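Local coordinates for protein Rubredoxin\:oxygen oxidoreductase (Desulfovibrio gigas, PDB 1E5D) that catalyses the four-electron reduction of dioxygen to two water molecules, using a diiron centre and bound flavin mononucleotide, at residues Gln327-Gly331 / Leu332-Asn336; Asn316-Leu319 / Pro320-Gly324. One frame throughout, in Å; residues are numbered along the deposited sequence.

Interaction 1 (Gln327-Gly331 / Leu332-Asn336)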
ATOM      1  N   GLN A 327      -1.397   3.590   8.267  1.00  8.84           N
ATOM      2  CA  GLN A 327      -1.101   5.002   8.035  1.00 10.31           C
ATOM      3  C   GLN A 327      -2.386   5.747   7.667  1.00 12.38           C
ATOM      4  O   GLN A 327      -2.712   6.777   8.238  1.00 10.45           O
ATOM      5  CB  GLN A 327      -0.068   5.228   6.932  1.00 11.13           C
ATOM      6  CG  GLN A 327       0.334   6.695   6.764  1.00 18.55           C
ATOM      7  CD  GLN A 327       0.895   7.246   8.069  1.00 31.86           C
ATOM      8  OE1 GLN A 327       1.962   6.805   8.503  1.00 46.97           O
ATOM      9  NE2 GLN A 327       0.180   8.182   8.691  1.00 32.14           N
ATOM     10  N   TYR A 328      -3.108   5.188   6.699  1.00 15.49           N
ATOM     11  CA  TYR A 328      -4.352   5.805   6.253  1.00 15.00           C
ATOM     12  C   TYR A 328      -5.280   5.998   7.445  1.00 14.83           C
ATOM     13  O   TYR A 328      -5.825   7.068   7.668  1.00 16.99           O
ATOM     14  CB  TYR A 328      -5.040   4.937   5.213  1.00  9.26           C
ATOM     15  CG  TYR A 328      -6.276   5.536   4.596  1.00  6.19           C
ATOM     16  CD1 TYR A 328      -6.161   6.575   3.683  1.00  7.96           C
ATOM     17  CD2 TYR A 328      -7.551   5.073   4.898  1.00  8.53           C
ATOM     18  CE1 TYR A 328      -7.275   7.136   3.099  1.00  9.69           C
ATOM     19  CE2 TYR A 328      -8.675   5.637   4.312  1.00  5.36           C
ATOM     20  CZ  TYR A 328      -8.534   6.671   3.413  1.00  3.87           C
ATOM     21  OH  TYR A 328      -9.631   7.246   2.819  1.00 13.04           O
ATOM     22  N   ILE A 329      -5.420   4.915   8.205  1.00 12.99           N
ATOM     23  CA  ILE A 329      -6.389   4.920   9.298  1.00 15.53           C
ATOM     24  C   ILE A 329      -5.996   5.896  10.397  1.00 13.71           C
ATOM     25  O   ILE A 329      -6.829   6.655  10.893  1.00 15.41           O
ATOM     26  CB  ILE A 329      -6.565   3.513   9.881  1.00 13.54           C
ATOM     27  CG1 ILE A 329      -7.134   2.512   8.866  1.00 13.37           C
ATOM     28  CG2 ILE A 329      -7.419   3.566  11.128  1.00 17.45           C
ATOM     29  CD1 ILE A 329      -7.259   1.129   9.476  1.00 41.71           C
ATOM     30  N   LYS A 330      -4.718   5.887  10.760  1.00 12.07           N
ATOM     31  CA  LYS A 330      -4.259   6.777  11.820  1.00 12.55           C
ATOM     32  C   LYS A 330      -4.605   8.233  11.513  1.00 16.25           C
ATOM     33  O   LYS A 330      -4.997   8.988  12.403  1.00 25.34           O
ATOM     34  CB  LYS A 330      -2.756   6.605  12.024  1.00 12.66           C
ATOM     35  CG  LYS A 330      -2.125   7.654  12.924  1.00 13.96           C
ATOM     36  CD  LYS A 330      -0.660   7.301  13.148  1.00 24.89           C
ATOM     37  CE  LYS A 330       0.057   8.363  13.972  1.00 31.37           C
ATOM     38  NZ  LYS A 330       0.107   7.960  15.408  1.00 40.64           N
ATOM     39  N   GLY A 331      -4.463   8.626  10.251  1.00 12.00           N
ATOM     40  CA  GLY A 331      -4.737   9.992   9.849  1.00 12.61           C
ATOM     41  C   GLY A 331      -6.206  10.332  10.007  1.00 17.26           C
ATOM     42  O   GLY A 331      -6.579  11.483  10.234  1.00 16.07           O
ATOM     43  N   LEU A 332      -7.084   9.331   9.881  1.00 11.85           N
ATOM     44  CA  LEU A 332      -8.507   9.676   9.909  1.00 12.87           C
ATOM     45  C   LEU A 332      -9.049   9.751  11.330  1.00 16.37           C
ATOM     46  O   LEU A 332     -10.228  10.023  11.545  1.00 11.39           O
ATOM     47  CB  LEU A 332      -9.267   8.659   9.053  1.00 16.14           C
ATOM     48  CG  LEU A 332      -9.057   8.888   7.544  1.00 19.22           C
ATOM     49  CD1 LEU A 332      -9.539   7.684   6.752  1.00 36.81           C
ATOM     50  CD2 LEU A 332      -9.755  10.162   7.094  1.00  9.48           C
ATOM     51  N   ARG A 333      -8.160   9.500  12.272  1.00 22.08           N
ATOM     52  CA  ARG A 333      -8.376   9.548  13.703  1.00 20.41           C
ATOM     53  C   ARG A 333      -9.668   8.897  14.170  1.00 17.02           C
ATOM     54  O   ARG A 333     -10.506   9.560  14.789  1.00 25.68           O
ATOM     55  CB  ARG A 333      -8.357  11.019  14.156  1.00 19.32           C
ATOM     56  CG  ARG A 333      -7.098  11.756  13.740  1.00 25.46           C
ATOM     57  CD  ARG A 333      -7.252  13.253  13.974  1.00 40.44           C
ATOM     58  NE  ARG A 333      -5.948  13.909  13.939  1.00 59.61           N
ATOM     59  CZ  ARG A 333      -5.722  15.208  14.040  1.00 74.05           C
ATOM     60  NH1 ARG A 333      -6.717  16.072  14.192  1.00 92.07           N
ATOM     61  NH2 ARG A 333      -4.474  15.664  13.989  1.00 93.42           N
ATOM     62  N   PRO A 334      -9.866   7.611  13.930  1.00 15.56           N
ATOM     63  CA  PRO A 334     -11.045   6.924  14.476  1.00  8.05           C
ATOM     64  C   PRO A 334     -11.004   6.915  16.001  1.00 17.47           C
ATOM     65  O   PRO A 334      -9.948   6.731  16.617  1.00 20.95           O
ATOM     66  CB  PRO A 334     -10.903   5.500  13.942  1.00  4.58           C
ATOM     67  CG  PRO A 334      -9.454   5.354  13.627  1.00  7.53           C
ATOM     68  CD  PRO A 334      -9.006   6.710  13.146  1.00 14.97           C
ATOM     69  N   GLN A 335     -12.158   7.120  16.625  1.00 22.61           N
ATOM     70  CA  GLN A 335     -12.277   7.242  18.070  1.00 19.41           C
ATOM     71  C   GLN A 335     -13.050   6.084  18.689  1.00 16.41           C
ATOM     72  O   GLN A 335     -13.787   5.379  18.003  1.00 17.03           O
ATOM     73  CB  GLN A 335     -13.013   8.535  18.447  1.00 18.14           C
ATOM     74  CG  GLN A 335     -12.425   9.810  17.869  1.00 19.16           C
ATOM     75  CD  GLN A 335     -11.079  10.147  18.480  1.00 25.78           C
ATOM     76  OE1 GLN A 335     -10.034  10.073  17.827  1.00 32.76           O
ATOM     77  NE2 GLN A 335     -11.086  10.529  19.757  1.00 45.91           N
ATOM     78  N   ASN A 336     -12.913   5.906  19.999  1.00 20.00           N
ATOM     79  CA  ASN A 336     -13.721   4.965  20.763  1.00 17.61           C
ATOM     80  C   ASN A 336     -13.684   3.559  20.177  1.00 13.42           C
ATOM     81  O   ASN A 336     -14.701   2.945  19.875  1.00 22.16           O
ATOM     82  CB  ASN A 336     -15.173   5.422  20.874  1.00 21.83           C
ATOM     83  CG  ASN A 336     -15.349   6.914  21.038  1.00 23.39           C
ATOM     84  OD1 ASN A 336     -14.914   7.546  21.998  1.00 33.16           O
ATOM     85  ND2 ASN A 336     -16.024   7.485  20.045  1.00 31.85           N
TER
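The phenol ring of Tyr328 meets one methyl of Leu332 at a slant, with Leu332 CD1 3.3 Å from Tyr328 CE2 and 4.0 Å from Tyr328 OH, so the methyl lies nearest CE2 and CZ. His294 brings a second ring against the phenol, the two planes about 50° apart, and Asn196 takes the hydroxyl in a hydrogen bond. Tyrosine suits this buried place because its apolar ring can pack while its hydroxyl finds a polar partner. Arg333 runs on an extended chain past the helix end, its CG 3.6 Å from Gly331 O, and its guanidinium is hydrogen-bonded to Asn316 of the second subunit.

With CG anti to the carbonyl carbon (chi1 -74°), Leu332 directs its isobutyl group back along the preceding turn to the tyrosine, and Met298 of helix 294-302 adds to its packing. Two residues further on, past the helix end, Pro334 crosses Ile329 almost at a right angle, Pro334 CG 3.7 Å from Ile329 CG2. The proline's CD also sits 3.1 Å from Ile329 O, where a ring without an N-H covers the carbonyl but cannot give it a backbone hydrogen bond.

The main chain tightens at the same point. Leu332 N gives a hydrogen bond of 2.9 Å to Ile329 O, and Arg333 N reaches Lys330 O at 3.2 Å. Bonds to the third residue back, a positive phi (44°) at Arg333 and a proline next are characteristic of a helix C-terminus. Here they turn helix 320-331 into the loop before strand 338-345 of the flavodoxin-like domain.

Interaction 2 (Asn316-Leu319 / Pro320-Gly324). With FMN (flavin mononucleotide), chain C.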
ATOM      1  N   ASN A 316      11.871  -7.602   9.843  1.00 12.48           N
ATOM      2  CA  ASN A 316      11.938  -6.868  11.102  1.00 19.23           C
ATOM      3  C   ASN A 316      10.801  -5.878  11.279  1.00 21.43           C
ATOM      4  O   ASN A 316      10.875  -4.999  12.134  1.00 32.37           O
ATOM      5  CB  ASN A 316      13.295  -6.142  11.193  1.00 11.25           C
ATOM      6  CG  ASN A 316      14.402  -7.192  11.123  1.00 14.98           C
ATOM      7  OD1 ASN A 316      15.221  -7.191  10.212  1.00 26.54           O
ATOM      8  ND2 ASN A 316      14.377  -8.096  12.101  1.00 19.83           N
ATOM      9  N   GLY A 317       9.764  -6.048  10.466  1.00 19.05           N
ATOM     10  CA  GLY A 317       8.604  -5.183  10.541  1.00  6.96           C
ATOM     11  C   GLY A 317       7.350  -5.887  10.047  1.00 12.01           C
ATOM     12  O   GLY A 317       7.274  -7.115  10.029  1.00 23.60           O
ATOM     13  N   ILE A 318       6.387  -5.065   9.645  1.00  8.81           N
ATOM     14  CA  ILE A 318       5.103  -5.560   9.174  1.00 11.25           C
ATOM     15  C   ILE A 318       5.021  -5.413   7.660  1.00  8.55           C
ATOM     16  O   ILE A 318       5.797  -4.661   7.076  1.00  7.25           O
ATOM     17  CB  ILE A 318       3.941  -4.795   9.826  1.00 15.63           C
ATOM     18  CG1 ILE A 318       3.896  -3.320   9.418  1.00 12.77           C
ATOM     19  CG2 ILE A 318       3.976  -4.927  11.339  1.00  8.87           C
ATOM     20  CD1 ILE A 318       2.632  -2.601   9.845  1.00 14.59           C
ATOM     21  N   LEU A 319       4.092  -6.138   7.064  1.00  9.58           N
ATOM     22  CA  LEU A 319       3.880  -6.086   5.625  1.00 12.10           C
ATOM     23  C   LEU A 319       3.405  -4.706   5.185  1.00 11.88           C
ATOM     24  O   LEU A 319       2.655  -3.996   5.842  1.00 19.11           O
ATOM     25  CB  LEU A 319       2.900  -7.181   5.194  1.00  9.07           C
ATOM     26  CG  LEU A 319       3.437  -8.619   5.250  1.00  5.02           C
ATOM     27  CD1 LEU A 319       2.345  -9.610   4.856  1.00  8.37           C
ATOM     28  CD2 LEU A 319       4.648  -8.782   4.350  1.00  6.94           C
ATOM     29  N   PRO A 320       3.903  -4.336   4.002  1.00 12.54           N
ATOM     30  CA  PRO A 320       3.728  -2.992   3.458  1.00  6.81           C
ATOM     31  C   PRO A 320       2.273  -2.542   3.435  1.00 10.05           C
ATOM     32  O   PRO A 320       1.945  -1.431   3.843  1.00 14.71           O
ATOM     33  CB  PRO A 320       4.210  -3.161   2.015  1.00  7.62           C
ATOM     34  CG  PRO A 320       5.181  -4.290   2.070  1.00  9.78           C
ATOM     35  CD  PRO A 320       4.677  -5.230   3.115  1.00  8.64           C
ATOM     36  N   TYR A 321       1.398  -3.407   2.943  1.00  8.90           N
ATOM     37  CA  TYR A 321      -0.011  -3.083   2.788  1.00  7.46           C
ATOM     38  C   TYR A 321      -0.687  -2.913   4.140  1.00 11.59           C
ATOM     39  O   TYR A 321      -1.650  -2.157   4.289  1.00 10.21           O
ATOM     40  CB  TYR A 321      -0.711  -4.178   1.984  1.00 13.83           C
ATOM     41  CG  TYR A 321      -0.361  -4.166   0.521  1.00 17.07           C
ATOM     42  CD1 TYR A 321       0.045  -2.986  -0.087  1.00 18.98           C
ATOM     43  CD2 TYR A 321      -0.431  -5.319  -0.246  1.00 14.62           C
ATOM     44  CE1 TYR A 321       0.372  -2.949  -1.429  1.00 19.40           C
ATOM     45  CE2 TYR A 321      -0.105  -5.291  -1.595  1.00 14.76           C
ATOM     46  CZ  TYR A 321       0.297  -4.109  -2.175  1.00 19.14           C
ATOM     47  OH  TYR A 321       0.618  -4.071  -3.512  1.00 24.84           O
ATOM     48  N   VAL A 322      -0.169  -3.625   5.146  1.00 11.32           N
ATOM     49  CA  VAL A 322      -0.702  -3.393   6.489  1.00 12.31           C
ATOM     50  C   VAL A 322      -0.257  -2.025   6.997  1.00  7.78           C
ATOM     51  O   VAL A 322      -1.029  -1.256   7.558  1.00 11.50           O
ATOM     52  CB  VAL A 322      -0.274  -4.500   7.465  1.00 11.16           C
ATOM     53  CG1 VAL A 322      -0.787  -4.179   8.856  1.00 12.27           C
ATOM     54  CG2 VAL A 322      -0.804  -5.843   6.992  1.00  6.31           C
ATOM     55  N   ALA A 323       1.012  -1.718   6.781  1.00  7.47           N
ATOM     56  CA  ALA A 323       1.541  -0.412   7.148  1.00 14.45           C
ATOM     57  C   ALA A 323       0.798   0.713   6.445  1.00 12.82           C
ATOM     58  O   ALA A 323       0.417   1.706   7.074  1.00 19.24           O
ATOM     59  CB  ALA A 323       3.028  -0.328   6.822  1.00  5.58           C
ATOM     60  N   GLY A 324       0.582   0.582   5.137  1.00 14.89           N
ATOM     61  CA  GLY A 324      -0.104   1.639   4.400  1.00  8.62           C
ATOM     62  C   GLY A 324      -1.516   1.875   4.905  1.00  8.90           C
ATOM     63  O   GLY A 324      -1.986   3.010   5.000  1.00 15.21           O
TER
HETATM   64  N1  FMN C 403      10.387 -13.590  10.494  1.00 14.84           N
HETATM   65  C2  FMN C 403      11.033 -12.896  11.420  1.00 15.12           C
HETATM   66  O2  FMN C 403      11.102 -13.253  12.566  1.00 23.05           O
HETATM   67  N3  FMN C 403      11.680 -11.669  11.115  1.00 10.02           N
HETATM   68  C4  FMN C 403      11.985 -11.350   9.804  1.00  9.16           C
HETATM   69  O4  FMN C 403      12.514 -10.275   9.595  1.00 18.66           O
HETATM   70  C4A FMN C 403      11.319 -12.138   8.778  1.00  6.60           C
HETATM   71  N5  FMN C 403      11.253 -11.687   7.504  1.00 12.63           N
HETATM   72  C5A FMN C 403      10.899 -12.615   6.554  1.00 10.02           C
HETATM   73  C6  FMN C 403      10.947 -12.210   5.195  1.00 11.90           C
HETATM   74  C7  FMN C 403      10.376 -12.973   4.205  1.00  7.99           C
HETATM   75  C7M FMN C 403      10.181 -12.386   2.833  1.00  7.74           C
HETATM   76  C8  FMN C 403       9.675 -14.194   4.552  1.00 10.48           C
HETATM   77  C8M FMN C 403       9.241 -15.151   3.466  1.00  6.61           C
HETATM   78  C9  FMN C 403       9.801 -14.693   5.858  1.00  7.53           C
HETATM   79  C9A FMN C 403      10.217 -13.823   6.867  1.00  9.01           C
HETATM   80  N10 FMN C 403      10.016 -14.086   8.257  1.00 15.14           N
HETATM   81  C10 FMN C 403      10.594 -13.332   9.185  1.00  8.56           C
HETATM   82  C1' FMN C 403       9.356 -15.366   8.609  1.00  7.22           C
HETATM   83  C2' FMN C 403       7.813 -15.225   8.563  1.00  9.86           C
HETATM   84  O2' FMN C 403       7.384 -14.245   9.501  1.00 13.13           O
HETATM   85  C3' FMN C 403       7.272 -16.594   8.944  1.00  7.89           C
HETATM   86  O3' FMN C 403       7.393 -17.406   7.779  1.00 13.96           O
HETATM   87  C4' FMN C 403       5.796 -16.516   9.342  1.00 13.55           C
HETATM   88  O4' FMN C 403       5.309 -17.828   9.664  1.00 23.46           O
HETATM   89  C5' FMN C 403       5.046 -15.925   8.168  1.00  8.25           C
HETATM   90  O5' FMN C 403       3.518 -15.848   8.526  1.00 17.66           O
HETATM   91  P   FMN C 403       2.452 -15.886   7.438  1.00 17.45           P
HETATM   92  O1P FMN C 403       1.197 -15.269   8.058  1.00 10.42           O
HETATM   93  O2P FMN C 403       2.885 -15.298   6.251  1.00 12.15           O
HETATM   94  O3P FMN C 403       2.158 -17.275   7.100  1.00 13.85           O
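Leu319 occupies the N-cap of helix 320-331, and its carbonyl oxygen accepts a nearly straight bond (167°) from Ala323 N at 3.0 Å, plus a weak one from Val322 N. Pro320 fits the first turn because that position needs no N-H donor and its ring restrains phi; Pro320 CD sits beside Leu319 CB across the peptide bond. The cap residue has no polar side chain, and its leucine instead turns to neighbours such as His314.

Ile318 bridges to the helix with its side chain. Its CG1 stands between backbone N and carbonyl carbon (chi1 66°), which carries CD1 over the turn to 3.8 Å from Ala323 CB and 3.9 Å from Val322 CG1. A long branched chain reaches across the first turn, while the small methyl of Ala323 lets it come close. Helix 350-361 covers Ile318 and Val322 through Leu355.

At the loop's far end Asn316 N donates to FMN O4 at 2.8 Å. Asparagine tolerates the positive phi there, and its amide is held by Glu350 and by Arg333 of the second subunit. The chemistry is thus divided: apolar packing and backbone bonds anchor the loop to the helix, and a main-chain N-H meets the flavin carbonyl, where it would probably draw electron density toward O4.

Interactions 2 and 1 sit at the start and end of the same helix, 320-331, their centres about 16 Å apart. Interaction 2 ties the helix to the loop carrying the flavin contact of its own subunit, whereas interaction 1 faces the diiron half of the molecule: the Leu332 side chain lies about 7 Å from a bound flavin and about 12 Å from the mu-oxo-diiron centre. The interface sets the helix start of one subunit against the helix end of the other, as where Pro320 packs on Tyr328 of the second subunit. This is consistent with a head-to-tail dimer in which each flavin approaches the diiron site of its partner.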